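Local coordinates for protein export chaperone SatS (PDB 6DNM) that acts as a chaperone for the SecA2 protein export pathway of Mycobacterium tuberculosis, at residues D110-V115 and A167-A172; F30-C35 and I42-N47; E118-A123 and Y155-H160; R81-A84 and S88-V91. One frame throughout, in Å; residues are numbered along the deposited sequence.

Contact 1. Residues D110-V115 and A167-A172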
loop_
_atom_site.group_PDB
_atom_site.type_symbol
_atom_site.label_atom_id
_atom_site.label_comp_id
_atom_site.label_asym_id
_atom_site.label_seq_id
_atom_site.Cartn_x
_atom_site.Cartn_y
_atom_site.Cartn_z
ATOM N N ASP A 110 -2.615 -11.952 19.830
ATOM C CA ASP A 110 -3.754 -12.089 20.728
ATOM C C ASP A 110 -4.942 -12.788 20.079
ATOM O O ASP A 110 -5.959 -13.009 20.745
ATOM C CB ASP A 110 -4.181 -10.716 21.252
ATOM C CG ASP A 110 -3.183 -10.126 22.222
ATOM O OD1 ASP A 110 -2.500 -10.904 22.922
ATOM O OD2 ASP A 110 -3.088 -8.882 22.285
ATOM N N GLY A 111 -4.843 -13.141 18.802
ATOM C CA GLY A 111 -5.878 -13.898 18.148
ATOM C C GLY A 111 -6.799 -13.057 17.295
ATOM O O GLY A 111 -6.726 -11.820 17.268
ATOM N N PRO A 112 -7.703 -13.730 16.583
ATOM C CA PRO A 112 -8.552 -13.016 15.617
ATOM C C PRO A 112 -9.389 -11.914 16.234
ATOM O O PRO A 112 -9.614 -10.891 15.580
ATOM C CB PRO A 112 -9.422 -14.126 15.006
ATOM C CG PRO A 112 -9.318 -15.276 15.956
ATOM C CD PRO A 112 -7.986 -15.174 16.625
ATOM N N ASP A 113 -9.846 -12.074 17.476
ATOM C CA ASP A 113 -10.726 -11.065 18.057
ATOM C C ASP A 113 -10.000 -9.770 18.399
ATOM O O ASP A 113 -10.658 -8.743 18.607
ATOM C CB ASP A 113 -11.468 -11.625 19.273
ATOM C CG ASP A 113 -12.168 -12.938 18.971
ATOM O OD1 ASP A 113 -12.251 -13.794 19.876
ATOM O OD2 ASP A 113 -12.632 -13.114 17.825
ATOM N N ALA A 114 -8.667 -9.787 18.455
ATOM C CA ALA A 114 -7.889 -8.574 18.663
ATOM C C ALA A 114 -7.599 -7.821 17.372
ATOM O O ALA A 114 -7.136 -6.675 17.430
ATOM C CB ALA A 114 -6.562 -8.899 19.355
ATOM N N VAL A 115 -7.851 -8.430 16.218
ATOM C CA VAL A 115 -7.532 -7.826 14.927
ATOM C C VAL A 115 -8.742 -7.053 14.424
ATOM O O VAL A 115 -9.854 -7.593 14.355
ATOM C CB VAL A 115 -7.119 -8.895 13.905
ATOM C CG1 VAL A 115 -6.792 -8.223 12.580
ATOM C CG2 VAL A 115 -5.942 -9.703 14.423
ATOM N N ALA A 167 -5.783 -20.656 20.035
ATOM C CA ALA A 167 -4.510 -20.237 20.600
ATOM C C ALA A 167 -3.589 -21.439 20.820
ATOM O O ALA A 167 -4.056 -22.564 21.029
ATOM C CB ALA A 167 -4.751 -19.554 21.942
ATOM N N PRO A 168 -2.262 -21.228 20.792
ATOM C CA PRO A 168 -1.601 -19.939 20.557
ATOM C C PRO A 168 -1.496 -19.574 19.086
ATOM O O PRO A 168 -1.721 -20.405 18.198
ATOM C CB PRO A 168 -0.207 -20.153 21.146
ATOM C CG PRO A 168 0.038 -21.585 20.989
ATOM C CD PRO A 168 -1.291 -22.279 21.149
ATOM N N TYR A 169 -1.132 -18.319 18.839
ATOM C CA TYR A 169 -1.067 -17.760 17.494
ATOM C C TYR A 169 0.367 -17.490 17.062
ATOM O O TYR A 169 0.602 -16.702 16.136
ATOM C CB TYR A 169 -1.942 -16.510 17.418
ATOM C CG TYR A 169 -3.346 -16.806 17.905
ATOM C CD1 TYR A 169 -4.251 -17.471 17.088
ATOM C CD2 TYR A 169 -3.755 -16.461 19.189
ATOM C CE1 TYR A 169 -5.530 -17.767 17.521
ATOM C CE2 TYR A 169 -5.042 -16.758 19.634
ATOM C CZ TYR A 169 -5.925 -17.407 18.790
ATOM O OH TYR A 169 -7.205 -17.706 19.206
ATOM N N ALA A 170 1.324 -18.167 17.703
ATOM C CA ALA A 170 2.740 -17.899 17.464
ATOM C C ALA A 170 3.128 -18.124 16.010
ATOM O O ALA A 170 3.945 -17.379 15.461
ATOM C CB ALA A 170 3.605 -18.768 18.375
ATOM N N ALA A 171 2.570 -19.154 15.372
ATOM C CA ALA A 171 2.931 -19.432 13.985
ATOM C C ALA A 171 2.471 -18.304 13.068
ATOM O O ALA A 171 3.240 -17.817 12.226
ATOM C CB ALA A 171 2.347 -20.771 13.552
ATOM N N ALA A 172 1.223 -17.850 13.238
ATOM C CA ALA A 172 0.723 -16.749 12.421
ATOM C C ALA A 172 1.558 -15.489 12.625
ATOM O O ALA A 172 1.842 -14.767 11.664
ATOM C CB ALA A 172 -0.746 -16.487 12.746
#
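The backbones of G111 and Y169 approach to 6.2 Å between their CA atoms, G111 just after helix 104-110 and Y169 just before helix 170-185. G111 is the first residue beyond its helix and has a positive phi of 100°. Its CA lies over one face of the Y169 ring. The CH-pi contact is close: CA of G111 lies 3.5 Å from the ring centroid and 17° off the ring normal. It sits toward the CE2 side, where CA of G111 and CE2 of Y169 are 3.3 Å apart. The opposite face is covered by CA of A167, 3.6 Å above the ring plane, just before the cis peptide bond that precedes P168. Y169 stands at the N-cap position of helix 170-185, so the contact joins the end of one helix to the start of another. CG of Y169 is anti to its own carbonyl carbon (chi1 -53°), which lays the ring against G111. CD of P112 is 3.7 Å from CE1 of Y169, and the two side chains cross at about a right angle. Y169 OH is hydrogen-bonded to P165 O. P112 also packs on L152, Y155 and V156 of helix 148-157.

Contact 2. Residues F30-C35 and I42-N47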
loop_
_atom_site.group_PDB
_atom_site.type_symbol
_atom_site.label_atom_id
_atom_site.label_comp_id
_atom_site.label_asym_id
_atom_site.label_seq_id
_atom_site.Cartn_x
_atom_site.Cartn_y
_atom_site.Cartn_z
ATOM N N PHE A 30 4.326 6.967 5.427
ATOM C CA PHE A 30 4.864 7.204 4.097
ATOM C C PHE A 30 3.765 7.593 3.123
ATOM O O PHE A 30 2.601 7.205 3.282
ATOM C CB PHE A 30 5.521 5.950 3.528
ATOM C CG PHE A 30 6.754 5.529 4.255
ATOM C CD1 PHE A 30 7.840 6.384 4.362
ATOM C CD2 PHE A 30 6.840 4.266 4.812
ATOM C CE1 PHE A 30 8.991 5.986 5.043
ATOM C CE2 PHE A 30 7.980 3.868 5.489
ATOM C CZ PHE A 30 9.057 4.726 5.603
ATOM N N TYR A 31 4.167 8.329 2.085
ATOM C CA TYR A 31 3.308 8.720 0.977
ATOM C C TYR A 31 3.930 8.248 -0.327
ATOM O O TYR A 31 5.156 8.267 -0.485
ATOM C CB TYR A 31 3.117 10.248 0.941
ATOM C CG TYR A 31 2.416 10.705 2.192
ATOM C CD1 TYR A 31 1.025 10.731 2.260
ATOM C CD2 TYR A 31 3.143 11.032 3.344
ATOM C CE1 TYR A 31 0.376 11.109 3.418
ATOM C CE2 TYR A 31 2.501 11.395 4.515
ATOM C CZ TYR A 31 1.119 11.442 4.541
ATOM O OH TYR A 31 0.481 11.795 5.701
ATOM N N THR A 32 3.085 7.819 -1.257
ATOM C CA THR A 32 3.518 7.463 -2.605
ATOM C C THR A 32 2.302 7.550 -3.518
ATOM O O THR A 32 1.225 7.991 -3.096
ATOM C CB THR A 32 4.234 6.101 -2.639
ATOM O OG1 THR A 32 4.823 5.898 -3.934
ATOM C CG2 THR A 32 3.283 4.942 -2.341
ATOM N N LEU A 33 2.476 7.151 -4.782
ATOM C CA LEU A 33 1.393 7.116 -5.756
ATOM C C LEU A 33 1.186 5.691 -6.247
ATOM O O LEU A 33 2.140 4.911 -6.364
ATOM C CB LEU A 33 1.695 7.988 -6.989
ATOM C CG LEU A 33 2.024 9.463 -6.740
ATOM C CD1 LEU A 33 2.332 10.170 -8.053
ATOM C CD2 LEU A 33 0.881 10.170 -6.016
ATOM N N ARG A 34 -0.070 5.363 -6.556
ATOM C CA ARG A 34 -0.410 4.054 -7.091
ATOM C C ARG A 34 -1.553 4.192 -8.081
ATOM O O ARG A 34 -2.484 4.973 -7.864
ATOM C CB ARG A 34 -0.850 3.114 -5.968
ATOM C CG ARG A 34 -1.156 1.681 -6.438
ATOM C CD ARG A 34 -2.660 1.380 -6.420
ATOM N NE ARG A 34 -3.198 1.733 -5.116
ATOM C CZ ARG A 34 -4.475 1.922 -4.799
ATOM N NH1 ARG A 34 -4.804 2.249 -3.574
ATOM N NH2 ARG A 34 -5.436 1.780 -5.685
ATOM N N CYS A 35 -1.479 3.424 -9.166
ATOM C CA CYS A 35 -2.567 3.343 -10.129
ATOM C C CYS A 35 -2.735 1.893 -10.553
ATOM O O CYS A 35 -1.979 1.009 -10.139
ATOM C CB CYS A 35 -2.303 4.220 -11.354
ATOM S SG CYS A 35 -0.951 3.636 -12.375
ATOM N N ILE A 42 0.469 -0.380 -10.481
ATOM C CA ILE A 42 1.764 0.242 -10.741
ATOM C C ILE A 42 1.963 1.342 -9.707
ATOM O O ILE A 42 1.090 2.201 -9.534
ATOM C CB ILE A 42 1.898 0.816 -12.169
ATOM C CG1 ILE A 42 1.432 -0.189 -13.231
ATOM C CG2 ILE A 42 3.340 1.208 -12.431
ATOM C CD1 ILE A 42 1.637 0.293 -14.657
ATOM N N PHE A 43 3.096 1.310 -9.014
ATOM C CA PHE A 43 3.418 2.320 -8.018
ATOM C C PHE A 43 4.465 3.278 -8.570
ATOM O O PHE A 43 5.165 2.988 -9.541
ATOM C CB PHE A 43 3.986 1.680 -6.746
ATOM C CG PHE A 43 2.984 0.903 -5.936
ATOM C CD1 PHE A 43 2.380 1.469 -4.824
ATOM C CD2 PHE A 43 2.695 -0.419 -6.244
ATOM C CE1 PHE A 43 1.488 0.747 -4.062
ATOM C CE2 PHE A 43 1.799 -1.148 -5.475
ATOM C CZ PHE A 43 1.198 -0.562 -4.384
ATOM N N LEU A 44 4.565 4.435 -7.932
ATOM C CA LEU A 44 5.701 5.316 -8.138
ATOM C C LEU A 44 6.942 4.583 -7.650
ATOM O O LEU A 44 7.146 4.424 -6.444
ATOM C CB LEU A 44 5.474 6.609 -7.362
ATOM C CG LEU A 44 6.555 7.672 -7.485
ATOM C CD1 LEU A 44 6.599 8.208 -8.929
ATOM C CD2 LEU A 44 6.305 8.803 -6.479
ATOM N N GLY A 45 7.751 4.098 -8.576
ATOM C CA GLY A 45 8.871 3.252 -8.217
ATOM C C GLY A 45 9.524 2.710 -9.464
ATOM O O GLY A 45 9.155 3.057 -10.588
ATOM N N ARG A 46 10.509 1.844 -9.242
ATOM C CA ARG A 46 11.221 1.209 -10.340
ATOM C C ARG A 46 11.756 -0.126 -9.856
ATOM O O ARG A 46 12.031 -0.301 -8.666
ATOM C CB ARG A 46 12.389 2.076 -10.833
ATOM C CG ARG A 46 13.392 2.412 -9.730
ATOM C CD ARG A 46 14.188 3.682 -10.026
ATOM N NE ARG A 46 15.302 3.856 -9.095
ATOM C CZ ARG A 46 15.262 4.619 -8.006
ATOM N NH1 ARG A 46 16.328 4.714 -7.222
ATOM N NH2 ARG A 46 14.159 5.287 -7.698
ATOM N N ASN A 47 11.885 -1.069 -10.789
ATOM C CA ASN A 47 12.487 -2.374 -10.507
ATOM C C ASN A 47 11.812 -3.079 -9.329
ATOM O O ASN A 47 12.469 -3.685 -8.478
ATOM C CB ASN A 47 14.001 -2.259 -10.313
ATOM C CG ASN A 47 14.682 -1.568 -11.484
ATOM O OD1 ASN A 47 14.378 -1.854 -12.638
ATOM N ND2 ASN A 47 15.599 -0.651 -11.189
#
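R34 and F43 form the tight part of this contact. They are an antiparallel non-hydrogen-bonded pair, with CA atoms only 4.3 Å apart. CG of R34 lies over one face of the F43 ring, 3.8 Å from its centroid, in a CH-pi contact. R34 puts CG there by turning it anti to the backbone N (chi1 -177°). Its chain then bends at chi2 and chi3, and the guanidinium plane stands 68° from the ring. CG2 of T32 comes to the ring edge, and Y133 packs edge-to-face on the same ring. C35 and I42 are the hydrogen-bonded pair beside them. C35 N gives to I42 O at 2.9 Å, and I42 N gives to C35 O at 2.8 Å. These strands, 29-37 and 40-43, make a beta hairpin, and 40-43 is an outermost strand of the mixed four-stranded sheet in this chain. L44 N gives L33 O a third straight backbone bond (2.9 Å, 164° at the hydrogen). L44 lies between the strands and is also backbone hydrogen-bonded to S51; strand 45-46 of the second sheet follows. T32 OG1 touches CB of L44 at 3.6 Å and is hydrogen-bonded to S51 O. The I42 side is looser and partly open to solvent. There SG of C35 lies 4.0 Å from CB of I42, and I42 also rests on the loop residues D70 and L71.

Contact 3. Residues E118-A123 and Y155-H160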
loop_
_atom_site.group_PDB
_atom_site.type_symbol
_atom_site.label_atom_id
_atom_site.label_comp_id
_atom_site.label_asym_id
_atom_site.label_seq_id
_atom_site.Cartn_x
_atom_site.Cartn_y
_atom_site.Cartn_z
ATOM N N GLU A 118 -11.651 -4.089 9.523
ATOM C CA GLU A 118 -11.483 -3.067 8.494
ATOM C C GLU A 118 -10.009 -2.754 8.255
ATOM O O GLU A 118 -9.564 -2.666 7.103
ATOM C CB GLU A 118 -12.266 -1.811 8.876
ATOM C CG GLU A 118 -12.364 -0.800 7.757
ATOM C CD GLU A 118 -12.704 0.587 8.265
ATOM O OE1 GLU A 118 -12.526 1.562 7.501
ATOM O OE2 GLU A 118 -13.151 0.701 9.432
ATOM N N GLN A 119 -9.232 -2.599 9.327
ATOM C CA GLN A 119 -7.799 -2.376 9.171
ATOM C C GLN A 119 -7.159 -3.493 8.356
ATOM O O GLN A 119 -6.380 -3.240 7.427
ATOM C CB GLN A 119 -7.125 -2.288 10.536
ATOM C CG GLN A 119 -5.629 -2.055 10.393
ATOM C CD GLN A 119 -4.884 -2.077 11.694
ATOM O OE1 GLN A 119 -5.484 -2.187 12.764
ATOM N NE2 GLN A 119 -3.563 -1.954 11.616
ATOM N N LEU A 120 -7.461 -4.735 8.703
ATOM C CA LEU A 120 -6.880 -5.857 7.993
ATOM C C LEU A 120 -7.306 -5.914 6.536
ATOM O O LEU A 120 -6.525 -6.218 5.689
ATOM C CB LEU A 120 -7.186 -7.167 8.715
ATOM C CG LEU A 120 -6.542 -8.406 8.105
ATOM C CD1 LEU A 120 -5.030 -8.317 8.140
ATOM C CD2 LEU A 120 -7.020 -9.694 8.754
ATOM N N ASP A 121 -8.559 -5.601 6.265
ATOM C CA ASP A 121 -9.041 -5.621 4.906
ATOM C C ASP A 121 -8.275 -4.666 4.019
ATOM O O ASP A 121 -7.846 -5.035 2.953
ATOM C CB ASP A 121 -10.531 -5.358 4.812
ATOM C CG ASP A 121 -11.076 -5.848 3.505
ATOM O OD1 ASP A 121 -11.156 -5.108 2.562
ATOM O OD2 ASP A 121 -11.344 -7.059 3.412
ATOM N N LEU A 122 -8.127 -3.437 4.493
ATOM C CA LEU A 122 -7.307 -2.465 3.774
ATOM C C LEU A 122 -5.858 -2.930 3.656
ATOM O O LEU A 122 -5.250 -2.819 2.585
ATOM C CB LEU A 122 -7.396 -1.108 4.473
ATOM C CG LEU A 122 -8.679 -0.331 4.193
ATOM C CD1 LEU A 122 -8.934 0.683 5.305
ATOM C CD2 LEU A 122 -8.596 0.347 2.837
ATOM N N ALA A 123 -5.288 -3.468 4.740
ATOM C CA ALA A 123 -3.887 -3.894 4.701
ATOM C C ALA A 123 -3.655 -4.983 3.660
ATOM O O ALA A 123 -2.647 -4.964 2.944
ATOM C CB ALA A 123 -3.438 -4.387 6.078
ATOM N N TYR A 155 -10.194 -15.917 8.266
ATOM C CA TYR A 155 -11.209 -15.937 9.310
ATOM C C TYR A 155 -11.629 -14.526 9.711
ATOM O O TYR A 155 -12.828 -14.231 9.798
ATOM C CB TYR A 155 -10.710 -16.726 10.521
ATOM C CG TYR A 155 -11.729 -16.715 11.641
ATOM C CD1 TYR A 155 -12.826 -17.568 11.609
ATOM C CD2 TYR A 155 -11.619 -15.829 12.708
ATOM C CE1 TYR A 155 -13.773 -17.555 12.615
ATOM C CE2 TYR A 155 -12.568 -15.810 13.725
ATOM C CZ TYR A 155 -13.641 -16.675 13.671
ATOM O OH TYR A 155 -14.587 -16.656 14.678
ATOM N N VAL A 156 -10.658 -13.638 9.963
ATOM C CA VAL A 156 -10.981 -12.275 10.391
ATOM C C VAL A 156 -11.788 -11.552 9.321
ATOM O O VAL A 156 -12.712 -10.792 9.628
ATOM C CB VAL A 156 -9.701 -11.495 10.765
ATOM C CG1 VAL A 156 -10.014 -9.999 10.981
ATOM C CG2 VAL A 156 -9.031 -12.088 12.000
ATOM N N LEU A 157 -11.449 -11.767 8.048
ATOM C CA LEU A 157 -12.107 -11.038 6.970
ATOM C C LEU A 157 -13.480 -11.591 6.616
ATOM O O LEU A 157 -14.182 -10.968 5.812
ATOM C CB LEU A 157 -11.212 -11.016 5.730
ATOM C CG LEU A 157 -9.900 -10.259 5.907
ATOM C CD1 LEU A 157 -9.099 -10.288 4.613
ATOM C CD2 LEU A 157 -10.201 -8.824 6.313
ATOM N N ASP A 158 -13.882 -12.732 7.184
ATOM C CA ASP A 158 -15.182 -13.331 6.883
ATOM C C ASP A 158 -16.025 -13.414 8.147
ATOM O O ASP A 158 -15.894 -14.380 8.920
ATOM C CB ASP A 158 -14.998 -14.722 6.275
ATOM C CG ASP A 158 -16.309 -15.367 5.861
ATOM O OD1 ASP A 158 -17.387 -14.758 6.034
ATOM O OD2 ASP A 158 -16.258 -16.516 5.366
ATOM N N PRO A 159 -16.919 -12.448 8.381
ATOM C CA PRO A 159 -17.774 -12.507 9.576
ATOM C C PRO A 159 -18.753 -13.677 9.604
ATOM O O PRO A 159 -19.403 -13.898 10.641
ATOM C CB PRO A 159 -18.504 -11.157 9.551
ATOM C CG PRO A 159 -17.550 -10.255 8.835
ATOM C CD PRO A 159 -16.949 -11.113 7.753
ATOM N N HIS A 160 -18.885 -14.429 8.517
ATOM C CA HIS A 160 -19.751 -15.601 8.487
ATOM C C HIS A 160 -18.986 -16.903 8.677
ATOM O O HIS A 160 -19.573 -17.982 8.537
ATOM C CB HIS A 160 -20.545 -15.639 7.182
ATOM C CG HIS A 160 -21.579 -14.564 7.084
ATOM N ND1 HIS A 160 -22.867 -14.722 7.550
ATOM C CD2 HIS A 160 -21.508 -13.303 6.594
ATOM C CE1 HIS A 160 -23.547 -13.608 7.344
ATOM N NE2 HIS A 160 -22.745 -12.732 6.762
#
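Next to L157, which packs on L120 and D121, the carboxylate atom D158 OD1 takes a bond from H160 N at 2.9 Å. The N-H meets it at 149°, from above the carboxylate plane. This is an Asx turn, and it shapes the chain just after helix 148-157. The bond lies within that segment. Across the contact the meeting is apolar. L120 is the buried residue here, and its CD2 branch does most of the touching. L120 CD2 meets CG1 of V156 at 3.7 Å and CG of L157 at 4.1 Å. In both cases the side chains cross at about a right angle. CG of L120 is anti to the backbone N (chi1 -176°), which carries it to the other helix, and chi2 (62°) turns CD2 onto V156. L157 answers with its CD2 branch, which lies against the helix 117-134 backbone at D121 N and against D121 CB. L157 CD2 is also 3.6 Å from D121 OD2. The contact joins two helices of the helical part of the domain, and L120 also packs on F108 of helix 104-110. D121 lies at the margin and is partly exposed, so its carboxylate can probably be hydrated on that side while its CB stays against leucine. Cohesion here therefore comes from methyl packing, with the carboxylate of D121 at the margin.

Contact 4. Residues R81-A84 and S88-V91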
loop_
_atom_site.group_PDB
_atom_site.type_symbol
_atom_site.label_atom_id
_atom_site.label_comp_id
_atom_site.label_asym_id
_atom_site.label_seq_id
_atom_site.Cartn_x
_atom_site.Cartn_y
_atom_site.Cartn_z
ATOM N N ARG A 81 3.460 16.269 -13.106
ATOM C CA ARG A 81 4.731 16.984 -13.078
ATOM C C ARG A 81 4.523 18.474 -13.305
ATOM O O ARG A 81 5.127 19.304 -12.613
ATOM C CB ARG A 81 5.678 16.395 -14.127
ATOM C CG ARG A 81 7.026 17.102 -14.200
ATOM C CD ARG A 81 8.009 16.343 -15.072
ATOM N NE ARG A 81 7.553 16.251 -16.456
ATOM C CZ ARG A 81 7.933 17.082 -17.421
ATOM N NH1 ARG A 81 8.771 18.074 -17.154
ATOM N NH2 ARG A 81 7.470 16.923 -18.653
ATOM N N THR A 82 3.656 18.829 -14.260
ATOM C CA THR A 82 3.372 20.234 -14.543
ATOM C C THR A 82 2.678 20.912 -13.366
ATOM O O THR A 82 2.948 22.079 -13.067
ATOM C CB THR A 82 2.514 20.346 -15.811
ATOM O OG1 THR A 82 3.190 19.718 -16.908
ATOM C CG2 THR A 82 2.267 21.793 -16.158
ATOM N N ALA A 83 1.779 20.202 -12.683
ATOM C CA ALA A 83 1.179 20.774 -11.482
ATOM C C ALA A 83 2.233 21.006 -10.407
ATOM O O ALA A 83 2.204 22.027 -9.709
ATOM C CB ALA A 83 0.059 19.869 -10.965
ATOM N N ALA A 84 3.153 20.052 -10.238
ATOM C CA ALA A 84 4.235 20.231 -9.274
ATOM C C ALA A 84 5.069 21.464 -9.604
ATOM O O ALA A 84 5.370 22.279 -8.721
ATOM C CB ALA A 84 5.110 18.978 -9.232
ATOM N N SER A 88 0.931 24.219 -8.037
ATOM C CA SER A 88 -0.480 23.998 -7.764
ATOM C C SER A 88 -0.788 22.572 -7.337
ATOM O O SER A 88 -1.945 22.275 -7.023
ATOM C CB SER A 88 -1.306 24.341 -9.005
ATOM O OG SER A 88 -0.948 23.493 -10.083
ATOM N N LEU A 89 0.206 21.684 -7.329
ATOM C CA LEU A 89 -0.025 20.302 -6.931
ATOM C C LEU A 89 -0.443 20.258 -5.469
ATOM O O LEU A 89 0.225 20.821 -4.598
ATOM C CB LEU A 89 1.249 19.483 -7.128
ATOM C CG LEU A 89 1.080 17.982 -6.858
ATOM C CD1 LEU A 89 0.292 17.326 -7.984
ATOM C CD2 LEU A 89 2.426 17.297 -6.679
ATOM N N ALA A 90 -1.560 19.594 -5.203
ATOM C CA ALA A 90 -2.091 19.465 -3.848
ATOM C C ALA A 90 -2.261 17.974 -3.623
ATOM O O ALA A 90 -3.245 17.384 -4.078
ATOM C CB ALA A 90 -3.416 20.201 -3.693
ATOM N N VAL A 91 -1.284 17.366 -2.955
ATOM C CA VAL A 91 -1.352 15.943 -2.661
ATOM C C VAL A 91 -2.414 15.736 -1.593
ATOM O O VAL A 91 -2.389 16.377 -0.537
ATOM C CB VAL A 91 0.014 15.406 -2.218
ATOM C CG1 VAL A 91 -0.065 13.908 -1.969
ATOM C CG2 VAL A 91 1.055 15.718 -3.275
#
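The flat group here is the peptide joining A83 to A84 in helix 77-86. CB of L89 lies over one of its faces, 3.7 Å from A84 N and equally far from the carbonyl carbon of A83. At the oxygen end of the peptide, S88 N gives a hydrogen bond to A83 O at 3.0 Å. This donor is tilted only 16° from the carbonyl plane, and its N-H meets the oxygen at 138°. L89 N gives a second, weak bond to the same oxygen. It comes from above the plane, on the face that L89 CB covers. S88 OG gives A83 O a third, weak bond at 3.5 Å. Its torsion sets OG between the backbone N and the carbonyl carbon (chi1 62°), which swings the hydroxyl back to the helix. Near it OG also touches CB of A83. One oxygen thus takes one sound bond and two weak ones from the segment that follows the helix. The 6-to-1 spacing of the S88 N bond is that of a Schellman motif, though this bond alone does not establish one. The leucine then folds back on the helix. Its CD1 branch meets CB of A83 at 3.9 Å, and its CD2 branch meets CB of A84 at 4.1 Å. L89 also packs on F12 and W13 of helix 12-16 and on A60 and L63 of helix 56-63. The chemistry implies a helix end closed in two ways: the backbone N-H groups after the turn serve a carbonyl of the last turns, and the leucine covers the adjoining peptide.

Contact 2 is the buried one, its centre about 9 Å from the centre of the chain, and it alone pairs strands. The other three lie further out and are partly buried. Contacts 1 and 3 sit on the same side and share helix 148-157; V115 packs on V156 and L120. Contact 3 is nested inside the loop that contact 1 closes. Contact 4 lies on the opposite side of the chain's centre, about 27 Å from contact 1 between nearest atoms. Contact 1 sets a glycine CA and a proline on a tyrosine ring, and contact 3 packs methyls. Contact 4 adds leucine packing to a carbonyl met by N-H groups, while contact 2 combines backbone bonds with packing.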